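Local coordinates for protein ATP phosphoribosyltransferase regulatory subunit (Bacillus halodurans, PDB 3OD1) that is probably required for the first step of histidine biosynthesis, as the regulatory partner of ATP phosphoribosyltransferase, and may mediate feedback regulation by histidine, at residues I46-V57 against T78-I89. Residues are numbered along the deposited sequence; the frame is centred on the assembly and turned at random.
Sequences IETPTLEYYETV and TLVLRPDMTAPI
Leu-51 to Tyr-53 pair antiparallel with Leu-79 to Leu-81, the short strand axes closing to 4.7 Å at 138°, and the backbone ladder runs from Arg-82 N to Thr-50 O, through the reciprocal bonds of Glu-52 and Val-80, to Tyr-54 N on Thr-78 O. How a strand pair can be continued by side chains beyond its last rung is illustrated by Arg-82. Its chain leaves the backbone with CG between N and the carbonyl carbon (chi1 58°), then runs extended to NE, serving two successive carbonyls: Arg-82 NH1 lies 2.9 Å from both Thr-48 O and Pro-49 O. Both acceptors sit at the guanidinium edge, but the bonds are bent and weak; NE is held by Asn-111 O of strand 104-113. Strand 69-72 pairs with the other edge of 78-81, completing a small three-stranded antiparallel sheet beside the large mixed sheet of the core domain, which has the class II aminoacyl-tRNA synthetase fold. On one face Leu-51 and Leu-81 lie alongside each other, CD2 to CD2 at 3.6 Å. On the other, Glu-52 folds at chi2 (-89°) so that OE2 rests 3.4 Å from Pro-88 CB, while the same oxygen salt-bridges Arg-91 in helix 86-94. Val-57 CG1 meets Ala-87 CB at 3.9 Å, and Asp-84 OD2 caps that helix through Ala-87 N. Beyond the Arg-82 bonds, towards the start of 46-57, Thr-48 OG1 meets selenomethionine Met-85 tip to tip, 3.1 Å from SE and CE; Met-85 CE lies 3.6 Å from Ile-46 CD1. Thr-50 OG1 is hydrogen-bonded to Glu-125 and Tyr-113 of the second subunit.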
loop_
_atom_site.group_PDB
_atom_site.type_symbol
_atom_site.label_atom_id
_atom_site.label_comp_id
_atom_site.label_asym_id
_atom_site.label_seq_id
_atom_site.Cartn_x
_atom_site.Cartn_y
_atom_site.Cartn_z
ATOM N N ILE B 46 3.165 -2.618 -10.825
ATOM C CA ILE B 46 2.721 -3.948 -10.427
ATOM C C ILE B 46 2.697 -4.037 -8.909
ATOM O O ILE B 46 3.101 -3.083 -8.221
ATOM C CB ILE B 46 3.609 -5.078 -11.025
ATOM C CG1 ILE B 46 5.100 -4.760 -10.859
ATOM C CG2 ILE B 46 3.258 -5.301 -12.490
ATOM C CD1 ILE B 46 5.622 -4.965 -9.425
ATOM N N GLU B 47 2.190 -5.155 -8.390
ATOM C CA GLU B 47 2.400 -5.488 -6.984
ATOM C C GLU B 47 2.820 -6.941 -6.829
ATOM O O GLU B 47 2.507 -7.787 -7.669
ATOM C CB GLU B 47 1.166 -5.171 -6.129
ATOM C CG GLU B 47 0.841 -3.677 -6.123
ATOM C CD GLU B 47 -0.427 -3.309 -5.338
ATOM O OE1 GLU B 47 -1.331 -4.164 -5.195
ATOM O OE2 GLU B 47 -0.515 -2.145 -4.879
ATOM N N THR B 48 3.570 -7.215 -5.771
ATOM C CA THR B 48 3.995 -8.576 -5.450
ATOM C C THR B 48 3.601 -8.818 -3.997
ATOM O O THR B 48 3.170 -7.878 -3.312
ATOM C CB THR B 48 5.518 -8.732 -5.602
ATOM O OG1 THR B 48 6.164 -7.775 -4.755
ATOM C CG2 THR B 48 5.951 -8.505 -7.049
ATOM N N PRO B 49 3.735 -10.064 -3.512
ATOM C CA PRO B 49 3.222 -10.375 -2.169
ATOM C C PRO B 49 4.091 -9.815 -1.063
ATOM O O PRO B 49 5.266 -9.494 -1.267
ATOM C CB PRO B 49 3.285 -11.911 -2.104
ATOM C CG PRO B 49 3.382 -12.352 -3.551
ATOM C CD PRO B 49 4.192 -11.278 -4.215
ATOM N N THR B 50 3.510 -9.749 0.125
ATOM C CA THR B 50 4.232 -9.304 1.292
ATOM C C THR B 50 5.282 -10.343 1.704
ATOM O O THR B 50 6.326 -9.999 2.240
ATOM C CB THR B 50 3.253 -9.041 2.442
ATOM O OG1 THR B 50 2.370 -7.979 2.060
ATOM C CG2 THR B 50 4.006 -8.650 3.709
ATOM N N LEU B 51 5.001 -11.613 1.433
ATOM C CA LEU B 51 5.891 -12.698 1.837
ATOM C C LEU B 51 6.523 -13.384 0.633
ATOM O O LEU B 51 5.825 -13.740 -0.321
ATOM C CB LEU B 51 5.106 -13.743 2.633
ATOM C CG LEU B 51 4.619 -13.291 4.014
ATOM C CD1 LEU B 51 3.501 -14.197 4.516
ATOM C CD2 LEU B 51 5.774 -13.277 4.991
ATOM N N GLU B 52 7.837 -13.566 0.684
ATOM C CA GLU B 52 8.546 -14.374 -0.307
ATOM C C GLU B 52 9.308 -15.461 0.447
ATOM O O GLU B 52 9.528 -15.349 1.660
ATOM C CB GLU B 52 9.518 -13.515 -1.137
ATOM C CG GLU B 52 8.879 -12.339 -1.886
ATOM C CD GLU B 52 8.393 -12.701 -3.284
ATOM O OE1 GLU B 52 8.486 -13.882 -3.670
ATOM O OE2 GLU B 52 7.916 -11.802 -3.998
ATOM N N TYR B 53 9.687 -16.533 -0.249
ATOM C CA TYR B 53 10.560 -17.541 0.348
ATOM C C TYR B 53 11.942 -16.977 0.603
ATOM O O TYR B 53 12.493 -16.255 -0.226
ATOM C CB TYR B 53 10.704 -18.760 -0.565
ATOM C CG TYR B 53 9.525 -19.687 -0.532
ATOM C CD1 TYR B 53 9.197 -20.392 0.617
ATOM C CD2 TYR B 53 8.729 -19.862 -1.664
ATOM C CE1 TYR B 53 8.096 -21.252 0.633
ATOM C CE2 TYR B 53 7.648 -20.709 -1.659
ATOM C CZ TYR B 53 7.333 -21.401 -0.512
ATOM O OH TYR B 53 6.247 -22.243 -0.533
ATOM N N TYR B 54 12.511 -17.314 1.751
ATOM C CA TYR B 54 13.874 -16.904 2.061
ATOM C C TYR B 54 14.900 -17.531 1.111
ATOM O O TYR B 54 15.790 -16.846 0.596
ATOM C CB TYR B 54 14.211 -17.280 3.499
ATOM C CG TYR B 54 15.678 -17.209 3.820
ATOM C CD1 TYR B 54 16.354 -15.997 3.820
ATOM C CD2 TYR B 54 16.391 -18.354 4.142
ATOM C CE1 TYR B 54 17.700 -15.932 4.127
ATOM C CE2 TYR B 54 17.734 -18.299 4.449
ATOM C CZ TYR B 54 18.385 -17.090 4.436
ATOM O OH TYR B 54 19.722 -17.038 4.742
ATOM N N GLU B 55 14.767 -18.835 0.885
ATOM C CA GLU B 55 15.789 -19.583 0.156
ATOM C C GLU B 55 15.895 -19.172 -1.310
ATOM O O GLU B 55 16.909 -19.407 -1.944
ATOM C CB GLU B 55 15.551 -21.092 0.275
ATOM C CG GLU B 55 15.802 -21.647 1.670
ATOM C CD GLU B 55 17.238 -21.439 2.153
ATOM O OE1 GLU B 55 18.114 -21.080 1.331
ATOM O OE2 GLU B 55 17.489 -21.638 3.363
ATOM N N THR B 56 14.846 -18.553 -1.840
ATOM C CA THR B 56 14.860 -18.096 -3.225
ATOM C C THR B 56 15.060 -16.579 -3.330
ATOM O O THR B 56 16.175 -16.105 -3.528
ATOM C CB THR B 56 13.580 -18.529 -3.969
ATOM O OG1 THR B 56 12.424 -17.991 -3.309
ATOM C CG2 THR B 56 13.479 -20.061 -4.003
ATOM N N VAL B 57 13.976 -15.822 -3.180
ATOM C CA VAL B 57 14.033 -14.367 -3.264
ATOM C C VAL B 57 14.868 -13.760 -2.135
ATOM O O VAL B 57 15.680 -12.857 -2.361
ATOM C CB VAL B 57 12.605 -13.776 -3.248
ATOM C CG1 VAL B 57 12.640 -12.262 -3.093
ATOM C CG2 VAL B 57 11.848 -14.207 -4.504
ATOM N N THR B 78 11.223 -21.093 6.104
ATOM C CA THR B 78 11.586 -19.716 6.404
ATOM C C THR B 78 11.115 -18.799 5.291
ATOM O O THR B 78 11.460 -18.995 4.120
ATOM C CB THR B 78 13.100 -19.540 6.568
ATOM O OG1 THR B 78 13.592 -20.485 7.531
ATOM C CG2 THR B 78 13.414 -18.117 7.029
ATOM N N LEU B 79 10.314 -17.807 5.661
ATOM C CA LEU B 79 9.895 -16.777 4.731
ATOM C C LEU B 79 10.576 -15.470 5.124
ATOM O O LEU B 79 11.109 -15.346 6.229
ATOM C CB LEU B 79 8.367 -16.609 4.760
ATOM C CG LEU B 79 7.516 -17.884 4.594
ATOM C CD1 LEU B 79 6.025 -17.550 4.567
ATOM C CD2 LEU B 79 7.909 -18.685 3.347
ATOM N N VAL B 80 10.562 -14.504 4.213
ATOM C CA VAL B 80 10.942 -13.144 4.536
ATOM C C VAL B 80 9.779 -12.217 4.215
ATOM O O VAL B 80 8.998 -12.483 3.300
ATOM C CB VAL B 80 12.193 -12.679 3.751
ATOM C CG1 VAL B 80 13.373 -13.577 4.051
ATOM C CG2 VAL B 80 11.914 -12.645 2.259
ATOM N N LEU B 81 9.641 -11.157 5.006
ATOM C CA LEU B 81 8.862 -10.004 4.593
ATOM C C LEU B 81 9.719 -9.343 3.529
ATOM O O LEU B 81 10.906 -9.117 3.747
ATOM C CB LEU B 81 8.620 -9.073 5.786
ATOM C CG LEU B 81 7.686 -9.643 6.866
ATOM C CD1 LEU B 81 7.513 -8.698 8.076
ATOM C CD2 LEU B 81 6.317 -9.987 6.267
ATOM N N ARG B 82 9.146 -9.060 2.364
ATOM C CA ARG B 82 9.967 -8.630 1.237
ATOM C C ARG B 82 10.947 -7.505 1.582
ATOM O O ARG B 82 10.561 -6.421 2.065
ATOM C CB ARG B 82 9.118 -8.243 0.043
ATOM C CG ARG B 82 8.153 -7.169 0.364
ATOM C CD ARG B 82 7.736 -6.437 -0.874
ATOM N NE ARG B 82 6.740 -5.433 -0.540
ATOM C CZ ARG B 82 5.447 -5.566 -0.779
ATOM N NH1 ARG B 82 4.996 -6.651 -1.381
ATOM N NH2 ARG B 82 4.616 -4.593 -0.451
ATOM N N PRO B 83 12.234 -7.764 1.329
ATOM C CA PRO B 83 13.288 -6.794 1.608
ATOM C C PRO B 83 13.372 -5.700 0.543
ATOM O O PRO B 83 13.867 -4.602 0.823
ATOM C CB PRO B 83 14.562 -7.662 1.617
ATOM C CG PRO B 83 14.219 -8.846 0.785
ATOM C CD PRO B 83 12.769 -9.107 1.055
ATOM N N ASP B 84 12.909 -5.998 -0.669
ATOM C CA ASP B 84 13.014 -5.055 -1.783
ATOM C C ASP B 84 12.001 -5.436 -2.866
ATOM O O ASP B 84 11.369 -6.489 -2.784
ATOM C CB ASP B 84 14.430 -5.084 -2.366
ATOM C CG ASP B 84 14.774 -6.442 -3.007
ATOM O OD1 ASP B 84 14.991 -7.427 -2.274
ATOM O OD2 ASP B 84 14.809 -6.539 -4.245
HETATM N N MSE B 85 11.867 -4.606 -3.897
HETATM C CA MSE B 85 10.970 -4.934 -5.006
HETATM C C MSE B 85 11.683 -5.467 -6.255
HETATM O O MSE B 85 11.037 -6.008 -7.159
HETATM C CB MSE B 85 10.079 -3.736 -5.358
HETATM C CG MSE B 85 8.885 -3.552 -4.381
HETATM SE SE MSE B 85 7.745 -5.146 -4.291
HETATM C CE MSE B 85 7.046 -5.147 -6.115
ATOM N N THR B 86 13.003 -5.322 -6.300
ATOM C CA THR B 86 13.755 -5.746 -7.477
ATOM C C THR B 86 13.768 -7.272 -7.633
ATOM O O THR B 86 13.488 -7.796 -8.716
ATOM C CB THR B 86 15.196 -5.206 -7.480
ATOM O OG1 THR B 86 15.168 -3.776 -7.383
ATOM C CG2 THR B 86 15.909 -5.620 -8.771
ATOM N N ALA B 87 14.090 -7.989 -6.564
ATOM C CA ALA B 87 14.101 -9.449 -6.650
ATOM C C ALA B 87 12.688 -10.032 -6.882
ATOM O O ALA B 87 12.503 -10.947 -7.703
ATOM C CB ALA B 87 14.798 -10.068 -5.432
ATOM N N PRO B 88 11.671 -9.494 -6.178
ATOM C CA PRO B 88 10.316 -9.949 -6.513
ATOM C C PRO B 88 9.954 -9.630 -7.962
ATOM O O PRO B 88 9.325 -10.456 -8.614
ATOM C CB PRO B 88 9.427 -9.183 -5.518
ATOM C CG PRO B 88 10.328 -9.027 -4.303
ATOM C CD PRO B 88 11.707 -8.761 -4.896
ATOM N N ILE B 89 10.368 -8.477 -8.477
ATOM C CA ILE B 89 10.048 -8.168 -9.866
ATOM C C ILE B 89 10.795 -9.120 -10.818
ATOM O O ILE B 89 10.254 -9.537 -11.835
ATOM C CB ILE B 89 10.293 -6.686 -10.201
ATOM C CG1 ILE B 89 9.158 -5.839 -9.605
ATOM C CG2 ILE B 89 10.387 -6.485 -11.712
ATOM C CD1 ILE B 89 9.389 -4.358 -9.684
HETATM O O HOH W 1 12.749 -20.504 2.137
HETATM O O HOH W 2 15.999 -21.900 5.827
#